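Local coordinates for CRISPR-associated protein CasA/Cse1 (Thermus thermophilus, PDB 4AN8), which serves as a subunit of the type I-E CRISPR Cascade ribonucleoprotein complex and probably takes part in RNA-guided recognition of invading DNA, at residues I32-A35 / L36-H40; G196-L199 / L200-L203; F307-L311 / P312-G316; R285-A288 / K289-L293. All blocks are in the same frame, centred on the assembly; numbering follows the deposited sequence. Where two conformers were deposited one is given.

Contact 1 of 4, residues I32-A35 / L36-H40; sequences IGEA and LLRAH
Leu37 N reaches back to Gly33 O at 2.9 Å, with 168° at the hydrogen, as one of three successive i to i+4 backbone bonds that identify the closing turn of the alpha-helix 32-37. Leu36 N makes the bond before it, to Ile32 O at 3.1 Å, and Arg38 N the bond after it, to Glu34 O at 2.9 Å. The series stops there: Arg38 is the first residue to leave helical backbone angles, and Ala39 N is too poorly aligned with Ala35 O to bond to it and makes a weak bond to Leu36 O instead.

One helical turn apart, Glu34 and Arg38 form a salt bridge. The Glu34 chain runs out extended, whereas Arg38 bends at chi3 (29°) and brings its guanidinium across the end of the Glu34 side chain. Glu34 OE2 stands above one guanidinium face, offset toward the rim and 3.1 Å from Arg38 NH2; it is well out of the guanidinium plane, so no N-H is aimed at it, and the two planes are 54° apart. The attraction is therefore one of charge alone, and NH2 has a stronger partner in Glu41. Lys23 also comes close to NH2, a like charge that the two carboxylates probably offset.

On the buried side the contact is apolar. Ile32 CG2 lies 4.2 Å from Leu36 CD1, and both side chains pack on Leu60 of helix 50-67. Leu37, partly exposed, packs instead on Ile91 and Arg92 of helix 88-98. Past the helix end, the methyl CB of Ala39 rests 3.3 Å from Ala35 O.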
loop_
_atom_site.group_PDB
_atom_site.type_symbol
_atom_site.label_atom_id
_atom_site.label_comp_id
_atom_site.label_asym_id
_atom_site.label_seq_id
_atom_site.Cartn_x
_atom_site.Cartn_y
_atom_site.Cartn_z
ATOM N N ILE A 32 7.822 -17.650 -10.024
ATOM C CA ILE A 32 6.802 -16.909 -10.746
ATOM C C ILE A 32 5.922 -17.828 -11.588
ATOM O O ILE A 32 4.712 -17.645 -11.634
ATOM C CB ILE A 32 7.448 -15.830 -11.630
ATOM C CG1 ILE A 32 8.050 -14.722 -10.753
ATOM C CG2 ILE A 32 6.440 -15.247 -12.630
ATOM C CD1 ILE A 32 8.981 -13.787 -11.510
ATOM N N GLY A 33 6.518 -18.821 -12.255
ATOM C CA GLY A 33 5.742 -19.726 -13.083
ATOM C C GLY A 33 4.602 -20.420 -12.338
ATOM O O GLY A 33 3.439 -20.354 -12.740
ATOM N N GLU A 34 4.939 -21.089 -11.247
ATOM C CA GLU A 34 3.952 -21.770 -10.430
ATOM C C GLU A 34 2.949 -20.804 -9.788
ATOM O O GLU A 34 1.764 -21.111 -9.678
ATOM C CB GLU A 34 4.641 -22.590 -9.344
ATOM C CG GLU A 34 3.679 -23.399 -8.502
ATOM C CD GLU A 34 4.374 -24.348 -7.542
ATOM O OE1 GLU A 34 5.622 -24.471 -7.589
ATOM O OE2 GLU A 34 3.663 -24.985 -6.733
ATOM N N ALA A 35 3.424 -19.650 -9.343
ATOM C CA ALA A 35 2.544 -18.677 -8.733
ATOM C C ALA A 35 1.421 -18.300 -9.698
ATOM O O ALA A 35 0.291 -18.131 -9.284
ATOM C CB ALA A 35 3.327 -17.434 -8.305
ATOM N N LEU A 36 1.748 -18.170 -10.978
ATOM C CA LEU A 36 0.784 -17.765 -11.997
ATOM C C LEU A 36 -0.076 -18.930 -12.498
ATOM O O LEU A 36 -1.294 -18.879 -12.429
ATOM C CB LEU A 36 1.512 -17.107 -13.178
ATOM C CG LEU A 36 2.164 -15.743 -12.884
ATOM C CD1 LEU A 36 2.537 -15.033 -14.195
ATOM C CD2 LEU A 36 1.179 -14.922 -12.056
ATOM N N LEU A 37 0.574 -19.980 -12.988
ATOM C CA LEU A 37 -0.105 -21.132 -13.565
ATOM C C LEU A 37 -0.932 -21.893 -12.541
ATOM O O LEU A 37 -1.909 -22.523 -12.879
ATOM C CB LEU A 37 0.920 -22.069 -14.201
ATOM C CG LEU A 37 1.732 -21.350 -15.271
ATOM C CD1 LEU A 37 2.853 -22.228 -15.799
ATOM C CD2 LEU A 37 0.802 -20.876 -16.391
ATOM N N ARG A 38 -0.550 -21.822 -11.280
ATOM C CA ARG A 38 -1.317 -22.512 -10.240
ATOM C C ARG A 38 -1.822 -21.562 -9.152
ATOM O O ARG A 38 -1.931 -21.948 -7.995
ATOM C CB ARG A 38 -0.497 -23.652 -9.642
ATOM C CG ARG A 38 -0.281 -24.791 -10.616
ATOM C CD ARG A 38 0.646 -25.836 -10.035
ATOM N NE ARG A 38 0.558 -25.877 -8.575
ATOM C CZ ARG A 38 1.240 -26.714 -7.797
ATOM N NH1 ARG A 38 2.064 -27.611 -8.332
ATOM N NH2 ARG A 38 1.096 -26.652 -6.477
ATOM N N ALA A 39 -2.162 -20.333 -9.541
ATOM C CA ALA A 39 -2.606 -19.317 -8.582
ATOM C C ALA A 39 -3.774 -19.778 -7.713
ATOM O O ALA A 39 -3.817 -19.482 -6.514
ATOM C CB ALA A 39 -2.958 -18.029 -9.294
ATOM N N HIS A 40 -4.708 -20.513 -8.311
ATOM C CA HIS A 40 -5.914 -20.943 -7.603
ATOM C C HIS A 40 -5.612 -21.817 -6.385
ATOM O O HIS A 40 -6.417 -21.897 -5.471
ATOM C CB HIS A 40 -6.860 -21.685 -8.554
ATOM C CG HIS A 40 -6.362 -23.039 -8.955
ATOM N ND1 HIS A 40 -5.353 -23.221 -9.880
ATOM C CD2 HIS A 40 -6.727 -24.279 -8.547
ATOM C CE1 HIS A 40 -5.122 -24.515 -10.028
ATOM N NE2 HIS A 40 -5.939 -25.177 -9.228
#

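Contact 2 of 4, residues G196-L199 / L200-L203; sequences GQNL and LETL
The Asn198 amide and the Glu201 carboxylate have planes 56° apart, on side chains that cross at about a right angle, and each accepts a backbone N-H across the contact. Glu201 N approaches Asn198 OD1 at 2.9 Å, almost in line with the side-chain C=O. Glu201 OE1, in contrast, is met from above its carboxylate plane, by Gln197 N at a short 2.6 Å. Alongside, CB of Gln197 lies 3.4 Å from Glu201 OE1.

Asn198 is the N-cap of helix 199-206. Its CG lies between the backbone N and the carbonyl carbon (chi1 53°), which swings OD1 over the first turn to take the N-H of Glu201. In a capping box the Glu201 carboxylate would accept from Asn198 N; here it accepts from Gln197 N, so the definition is not met. A third side chain extends the cap: Thr202 OG1 accepts from Gly196 N at 2.9 Å, with 167° at the hydrogen. Regular bonding begins with Thr202 N to Asn198 O and Leu203 N to Leu199 O. On the buried side Leu199 CD1 meets Leu203 CG at 4.1 Å, and Leu203 packs on Leu61 and Leu64 of helix 50-67.

Three backbone N-H groups at the entry to the helix thus end on side-chain oxygens, and the helix start would probably favour the negative charge of Glu201.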
loop_
_atom_site.group_PDB
_atom_site.type_symbol
_atom_site.label_atom_id
_atom_site.label_comp_id
_atom_site.label_asym_id
_atom_site.label_seq_id
_atom_site.Cartn_x
_atom_site.Cartn_y
_atom_site.Cartn_z
ATOM N N GLY A 196 -9.102 -11.558 -2.866
ATOM C CA GLY A 196 -10.142 -12.563 -2.961
ATOM C C GLY A 196 -9.833 -13.722 -2.047
ATOM O O GLY A 196 -9.101 -13.553 -1.068
ATOM N N GLN A 197 -10.334 -14.905 -2.377
ATOM C CA GLN A 197 -10.193 -16.052 -1.473
ATOM C C GLN A 197 -9.010 -16.938 -1.842
ATOM O O GLN A 197 -8.627 -17.823 -1.090
ATOM C CB GLN A 197 -11.481 -16.871 -1.408
ATOM C CG GLN A 197 -12.597 -16.171 -0.662
ATOM C CD GLN A 197 -13.422 -17.121 0.183
ATOM O OE1 GLN A 197 -14.366 -17.745 -0.309
ATOM N NE2 GLN A 197 -13.064 -17.243 1.463
ATOM N N ASN A 198 -8.450 -16.709 -3.024
ATOM C CA ASN A 198 -7.188 -17.329 -3.376
ATOM C C ASN A 198 -6.398 -16.346 -4.208
ATOM O O ASN A 198 -6.898 -15.281 -4.560
ATOM C CB ASN A 198 -7.390 -18.661 -4.109
ATOM C CG ASN A 198 -8.306 -18.538 -5.306
ATOM O OD1 ASN A 198 -8.094 -17.714 -6.189
ATOM N ND2 ASN A 198 -9.333 -19.364 -5.343
ATOM N N LEU A 199 -5.165 -16.716 -4.513
ATOM C CA LEU A 199 -4.263 -15.856 -5.243
ATOM C C LEU A 199 -4.791 -15.573 -6.644
ATOM O O LEU A 199 -4.607 -14.467 -7.166
ATOM C CB LEU A 199 -2.859 -16.493 -5.302
ATOM C CG LEU A 199 -1.794 -15.624 -6.005
ATOM C CD1 LEU A 199 -1.703 -14.196 -5.371
ATOM C CD2 LEU A 199 -0.414 -16.323 -6.039
ATOM N N LEU A 200 -5.427 -16.557 -7.276
ATOM C CA LEU A 200 -6.021 -16.291 -8.584
ATOM C C LEU A 200 -7.017 -15.150 -8.502
ATOM O O LEU A 200 -6.962 -14.216 -9.305
ATOM C CB LEU A 200 -6.723 -17.523 -9.169
ATOM C CG LEU A 200 -7.506 -17.251 -10.453
ATOM C CD1 LEU A 200 -6.548 -16.961 -11.560
ATOM C CD2 LEU A 200 -8.362 -18.471 -10.802
ATOM N N GLU A 201 -7.922 -15.206 -7.535
ATOM C CA GLU A 201 -8.939 -14.162 -7.421
ATOM C C GLU A 201 -8.281 -12.806 -7.183
ATOM O O GLU A 201 -8.654 -11.794 -7.800
ATOM C CB GLU A 201 -9.942 -14.475 -6.307
ATOM C CG GLU A 201 -10.769 -15.725 -6.586
ATOM C CD GLU A 201 -11.810 -16.058 -5.499
ATOM O OE1 GLU A 201 -11.880 -15.395 -4.442
ATOM O OE2 GLU A 201 -12.570 -17.017 -5.714
ATOM N N THR A 202 -7.288 -12.801 -6.295
ATOM C CA THR A 202 -6.620 -11.562 -5.942
ATOM C C THR A 202 -5.958 -10.937 -7.177
ATOM O O THR A 202 -6.228 -9.782 -7.495
ATOM C CB THR A 202 -5.628 -11.756 -4.787
ATOM O OG1 THR A 202 -6.364 -12.134 -3.621
ATOM C CG2 THR A 202 -4.857 -10.448 -4.504
ATOM N N LEU A 203 -5.136 -11.700 -7.885
ATOM C CA LEU A 203 -4.595 -11.209 -9.154
ATOM C C LEU A 203 -5.697 -10.697 -10.089
ATOM O O LEU A 203 -5.585 -9.603 -10.636
ATOM C CB LEU A 203 -3.746 -12.282 -9.855
ATOM C CG LEU A 203 -2.466 -12.614 -9.084
ATOM C CD1 LEU A 203 -1.663 -13.695 -9.763
ATOM C CD2 LEU A 203 -1.586 -11.356 -8.833
#

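Contact 3 of 4, residues F307-L311 / P312-G316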
loop_
_atom_site.group_PDB
_atom_site.type_symbol
_atom_site.label_atom_id
_atom_site.label_comp_id
_atom_site.label_asym_id
_atom_site.label_seq_id
_atom_site.Cartn_x
_atom_site.Cartn_y
_atom_site.Cartn_z
ATOM N N PHE A 307 -11.428 7.991 3.040
ATOM C CA PHE A 307 -12.193 7.217 2.057
ATOM C C PHE A 307 -13.270 7.999 1.264
ATOM O O PHE A 307 -13.638 7.576 0.166
ATOM C CB PHE A 307 -12.833 5.955 2.658
ATOM C CG PHE A 307 -11.878 4.796 2.862
ATOM C CD1 PHE A 307 -10.538 4.884 2.489
ATOM C CD2 PHE A 307 -12.335 3.607 3.432
ATOM C CE1 PHE A 307 -9.691 3.817 2.686
ATOM C CE2 PHE A 307 -11.504 2.541 3.628
ATOM C CZ PHE A 307 -10.181 2.630 3.249
ATOM N N SER A 308 -13.799 9.099 1.800
ATOM C CA SER A 308 -14.773 9.893 1.040
ATOM C C SER A 308 -14.071 10.947 0.182
ATOM O O SER A 308 -14.549 11.300 -0.890
ATOM C CB SER A 308 -15.780 10.567 1.974
ATOM O OG SER A 308 -15.120 11.498 2.814
ATOM N N ALA A 309 -12.923 11.423 0.649
ATOM C CA ALA A 309 -12.150 12.401 -0.089
ATOM C C ALA A 309 -11.500 11.822 -1.361
ATOM O O ALA A 309 -11.123 12.579 -2.250
ATOM C CB ALA A 309 -11.092 13.046 0.801
ATOM N N MET A 310 -11.377 10.506 -1.459
ATOM C CA MET A 310 -10.798 9.922 -2.667
ATOM C C MET A 310 -11.834 9.840 -3.813
ATOM O O MET A 310 -11.468 9.703 -4.978
ATOM C CB MET A 310 -10.202 8.544 -2.369
ATOM C CG MET A 310 -11.239 7.483 -2.135
ATOM S SD MET A 310 -10.541 5.958 -1.488
ATOM C CE MET A 310 -12.000 4.950 -1.261
ATOM N N LEU A 311 -13.115 9.915 -3.452
ATOM C CA LEU A 311 -14.248 9.960 -4.391
ATOM C C LEU A 311 -14.256 11.174 -5.332
ATOM O O LEU A 311 -13.958 12.308 -4.920
ATOM C CB LEU A 311 -15.554 9.967 -3.605
ATOM C CG LEU A 311 -16.125 8.651 -3.081
ATOM C CD1 LEU A 311 -15.059 7.615 -2.837
ATOM C CD2 LEU A 311 -16.917 8.916 -1.821
ATOM N N PRO A 312 -14.587 10.939 -6.610
ATOM C CA PRO A 312 -14.702 12.046 -7.579
ATOM C C PRO A 312 -15.648 13.156 -7.092
ATOM O O PRO A 312 -15.318 14.339 -7.213
ATOM C CB PRO A 312 -15.267 11.363 -8.835
ATOM C CG PRO A 312 -14.801 9.930 -8.728
ATOM C CD PRO A 312 -14.780 9.614 -7.234
ATOM N N ARG A 313 -16.802 12.777 -6.551
ATOM C CA ARG A 313 -17.763 13.753 -6.033
ATOM C C ARG A 313 -17.107 14.740 -5.053
ATOM O O ARG A 313 -17.651 15.819 -4.794
ATOM C CB ARG A 313 -18.941 13.056 -5.352
ATOM C CG ARG A 313 -18.634 12.621 -3.926
ATOM C CD ARG A 313 -19.785 11.848 -3.322
ATOM N NE ARG A 313 -20.369 10.940 -4.299
ATOM C CZ ARG A 313 -21.611 11.040 -4.751
ATOM N NH1 ARG A 313 -22.407 11.999 -4.293
ATOM N NH2 ARG A 313 -22.063 10.173 -5.650
ATOM N N GLN A 314 -15.952 14.372 -4.500
ATOM C CA GLN A 314 -15.257 15.258 -3.568
ATOM C C GLN A 314 -14.001 15.819 -4.188
ATOM O O GLN A 314 -13.180 16.429 -3.511
ATOM C CB GLN A 314 -14.933 14.541 -2.264
ATOM C CG GLN A 314 -16.156 14.231 -1.417
ATOM C CD GLN A 314 -15.821 14.210 0.067
ATOM O OE1 GLN A 314 -14.646 14.261 0.452
ATOM N NE2 GLN A 314 -16.850 14.139 0.907
ATOM N N GLY A 315 -13.848 15.618 -5.487
ATOM C CA GLY A 315 -12.666 16.099 -6.168
ATOM C C GLY A 315 -11.558 15.073 -6.200
ATOM O O GLY A 315 -10.492 15.347 -6.729
ATOM N N GLY A 316 -11.798 13.891 -5.641
ATOM C CA GLY A 316 -10.724 12.912 -5.501
ATOM C C GLY A 316 -10.616 11.925 -6.656
ATOM O O GLY A 316 -11.330 12.046 -7.648
HETATM O O HOH W 1 -16.963 13.301 4.277
HETATM O O HOH W 2 -10.818 15.446 -2.494
#
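Leu311 O is the hub of this loop, accepting from two backbone nitrogens. Gly316 N comes to 2.8 Å from it, standing 45° out of the carbonyl plane; Gln314 N is the other donor, though its modelled position is less certain. Gly316 also lays its CA-H against Ala309 O, with Gly316 CA 3.3 Å from that oxygen.

The Gln314 side chain adds the next layer. Its CG points anti to the carbonyl carbon (chi1 -70°), carrying the amide back along the preceding turn until OE1 lies 3.2 Å from Ala309 CA. Two waters help join the halves. One donates to Ala309 O at 2.9 Å and to Gln314 O at 2.8 Å; the other bonds to Ser308 OG and, weakly, to Gln314 NE2.

The backbone supporting these groups is a pair of consecutive turns. Ser308 to Leu311 form a type I beta turn, closed by Leu311 N to Ser308 O at 3.2 Å. The short 3-10 segment 312-313 then ends in a Schellman motif: Gly316 N to Leu311 O is its wider bond, Gly315 N to Pro312 O at 2.6 Å its inner one, and Gly315 supplies the positive phi (91°).

Helix 372-403 covers one flank of the loop, where Arg313 NE forms a salt bridge with Glu375, Gln314 NE2 is weakly bonded to Glu379, and Ser308 packs on Leu382. The Phe307 ring meets Tyr363 edge-to-face, and Phe307 and Met310 both touch Phe192 of strand 191-195.

Contact 4 of 4, residues R285-A288 / K289-L293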
loop_
_atom_site.group_PDB
_atom_site.type_symbol
_atom_site.label_atom_id
_atom_site.label_comp_id
_atom_site.label_asym_id
_atom_site.label_seq_id
_atom_site.Cartn_x
_atom_site.Cartn_y
_atom_site.Cartn_z
ATOM N N ARG A 285 -6.725 12.679 -3.589
ATOM C CA ARG A 285 -7.662 13.535 -2.883
ATOM C C ARG A 285 -7.263 14.998 -3.131
ATOM O O ARG A 285 -6.122 15.279 -3.544
ATOM C CB ARG A 285 -7.590 13.191 -1.393
ATOM C CG ARG A 285 -8.429 14.045 -0.500
ATOM C CD ARG A 285 -7.796 14.247 0.878
ATOM N NE ARG A 285 -8.546 15.249 1.630
ATOM C CZ ARG A 285 -9.152 15.028 2.789
ATOM N NH1 ARG A 285 -9.079 13.838 3.374
ATOM N NH2 ARG A 285 -9.825 16.009 3.372
ATOM N N LEU A 286 -8.163 15.934 -2.872
ATOM C CA LEU A 286 -7.797 17.353 -2.951
ATOM C C LEU A 286 -7.343 17.865 -1.586
ATOM O O LEU A 286 -7.878 17.452 -0.564
ATOM C CB LEU A 286 -8.975 18.199 -3.436
ATOM C CG LEU A 286 -9.426 17.969 -4.887
ATOM C CD1 LEU A 286 -10.526 18.935 -5.268
ATOM C CD2 LEU A 286 -8.241 18.093 -5.839
ATOM N N ASP A 287 -6.357 18.755 -1.560
ATOM C CA ASP A 287 -6.052 19.460 -0.316
ATOM C C ASP A 287 -6.964 20.687 -0.208
ATOM O O ASP A 287 -7.838 20.897 -1.058
ATOM C CB ASP A 287 -4.574 19.861 -0.222
ATOM C CG ASP A 287 -4.198 20.960 -1.195
ATOM O OD1 ASP A 287 -5.115 21.585 -1.773
ATOM O OD2 ASP A 287 -2.984 21.205 -1.375
ATOM N N ALA A 288 -6.763 21.493 0.829
ATOM C CA ALA A 288 -7.604 22.666 1.024
ATOM C C ALA A 288 -7.484 23.670 -0.128
ATOM O O ALA A 288 -8.417 24.425 -0.383
ATOM C CB ALA A 288 -7.317 23.324 2.367
ATOM N N LYS A 289 -6.360 23.679 -0.839
ATOM C CA LYS A 289 -6.256 24.560 -1.953
ATOM C C LYS A 289 -6.634 23.957 -3.308
ATOM O O LYS A 289 -6.368 24.541 -4.329
ATOM C CB LYS A 289 -4.856 25.127 -2.039
ATOM C CG LYS A 289 -4.701 26.124 -3.159
ATOM C CD LYS A 289 -3.335 26.714 -3.208
ATOM C CE LYS A 289 -3.194 27.699 -4.361
ATOM N NZ LYS A 289 -1.842 28.262 -4.384
ATOM N N GLY A 290 -7.243 22.774 -3.322
ATOM C CA GLY A 290 -7.544 22.130 -4.591
ATOM C C GLY A 290 -6.336 21.584 -5.350
ATOM O O GLY A 290 -6.367 21.444 -6.576
ATOM N N ASN A 291 -5.259 21.273 -4.636
ATOM C CA ASN A 291 -4.172 20.493 -5.232
ATOM C C ASN A 291 -4.438 18.999 -5.050
ATOM O O ASN A 291 -4.916 18.592 -3.994
ATOM C CB ASN A 291 -2.832 20.852 -4.587
ATOM C CG ASN A 291 -2.384 22.256 -4.921
ATOM O OD1 ASN A 291 -2.293 23.114 -4.041
ATOM N ND2 ASN A 291 -2.101 22.501 -6.199
ATOM N N LEU A 292 -4.148 18.194 -6.071
ATOM C CA LEU A 292 -4.268 16.734 -5.952
ATOM C C LEU A 292 -3.091 16.112 -5.206
ATOM O O LEU A 292 -1.930 16.320 -5.554
ATOM C CB LEU A 292 -4.435 16.058 -7.317
ATOM C CG LEU A 292 -5.841 16.125 -7.921
ATOM C CD1 LEU A 292 -5.817 15.695 -9.377
ATOM C CD2 LEU A 292 -6.814 15.281 -7.132
ATOM N N LEU A 293 -3.410 15.347 -4.169
ATOM C CA LEU A 293 -2.400 14.645 -3.387
ATOM C C LEU A 293 -2.753 13.167 -3.368
ATOM O O LEU A 293 -3.926 12.811 -3.350
ATOM C CB LEU A 293 -2.386 15.176 -1.953
ATOM C CG LEU A 293 -1.595 16.441 -1.624
ATOM C CD1 LEU A 293 -1.809 17.534 -2.647
ATOM C CD2 LEU A 293 -2.002 16.930 -0.255
#
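Arg285 and Leu293 form an antiparallel hydrogen-bonded pair: Arg285 N to Leu293 O and Leu293 N to Arg285 O both measure 2.8 Å. Nearer the turn, Asp287 N bonds to Asn291 O, and Gly290 N closes a type I turn on Asp287 O at 3.0 Å.

Side-chain polar bonds centre on Asp287. Its CG sits between the backbone N and the carbonyl carbon (chi1 70°), tucking OD1 inside the turn. There OD1 takes the N-H of Asn291 at 2.9 Å, from 55° above the carboxylate plane, and a weak, bent bond from Lys289 N. In one of its two modelled conformers, Arg285 donates from NE to Leu286 O and pairs through NH1 with Asp306.

The apolar contact lies on the face bearing Leu286 and Leu292, a non-hydrogen-bonded pair. Their CD2 methyls touch at 3.4 Å, tighter than usual for two carbons. Leu293, on the face it shares with Arg285, brings CD2 to 3.9 Å from Asp287 CB.

Gly290, the last residue of the turn, has a positive phi (71°) and supplies the bulge that offsets the strands by one residue, as in a two-stranded beta hairpin closed by a type I turn with a G1 beta bulge.

Overall arrangement
The four contacts fall into two touching pairs. Contacts 1 and 2, with centres about 11 Å apart, are partly buried; Ala39 and His40 pack on Asn198, Leu199 and Leu200, and both contacts place leucines against helix 50-67. One closes a helix and the other opens one, so repeating backbone bonds with a partly exposed salt bridge contrast with side-chain oxygens receiving N-H groups. Contacts 3 and 4, about 10 Å apart between centres, meet where Ala309 packs on Arg285 and where Gly315 packs on Leu286 and Leu292. Contact 3 is partly buried and water-bridged, whereas contact 4 is a surface hairpin. Contacts 1 and 4 lie about 40 Å apart between centres, on opposite sides of the chain's centre.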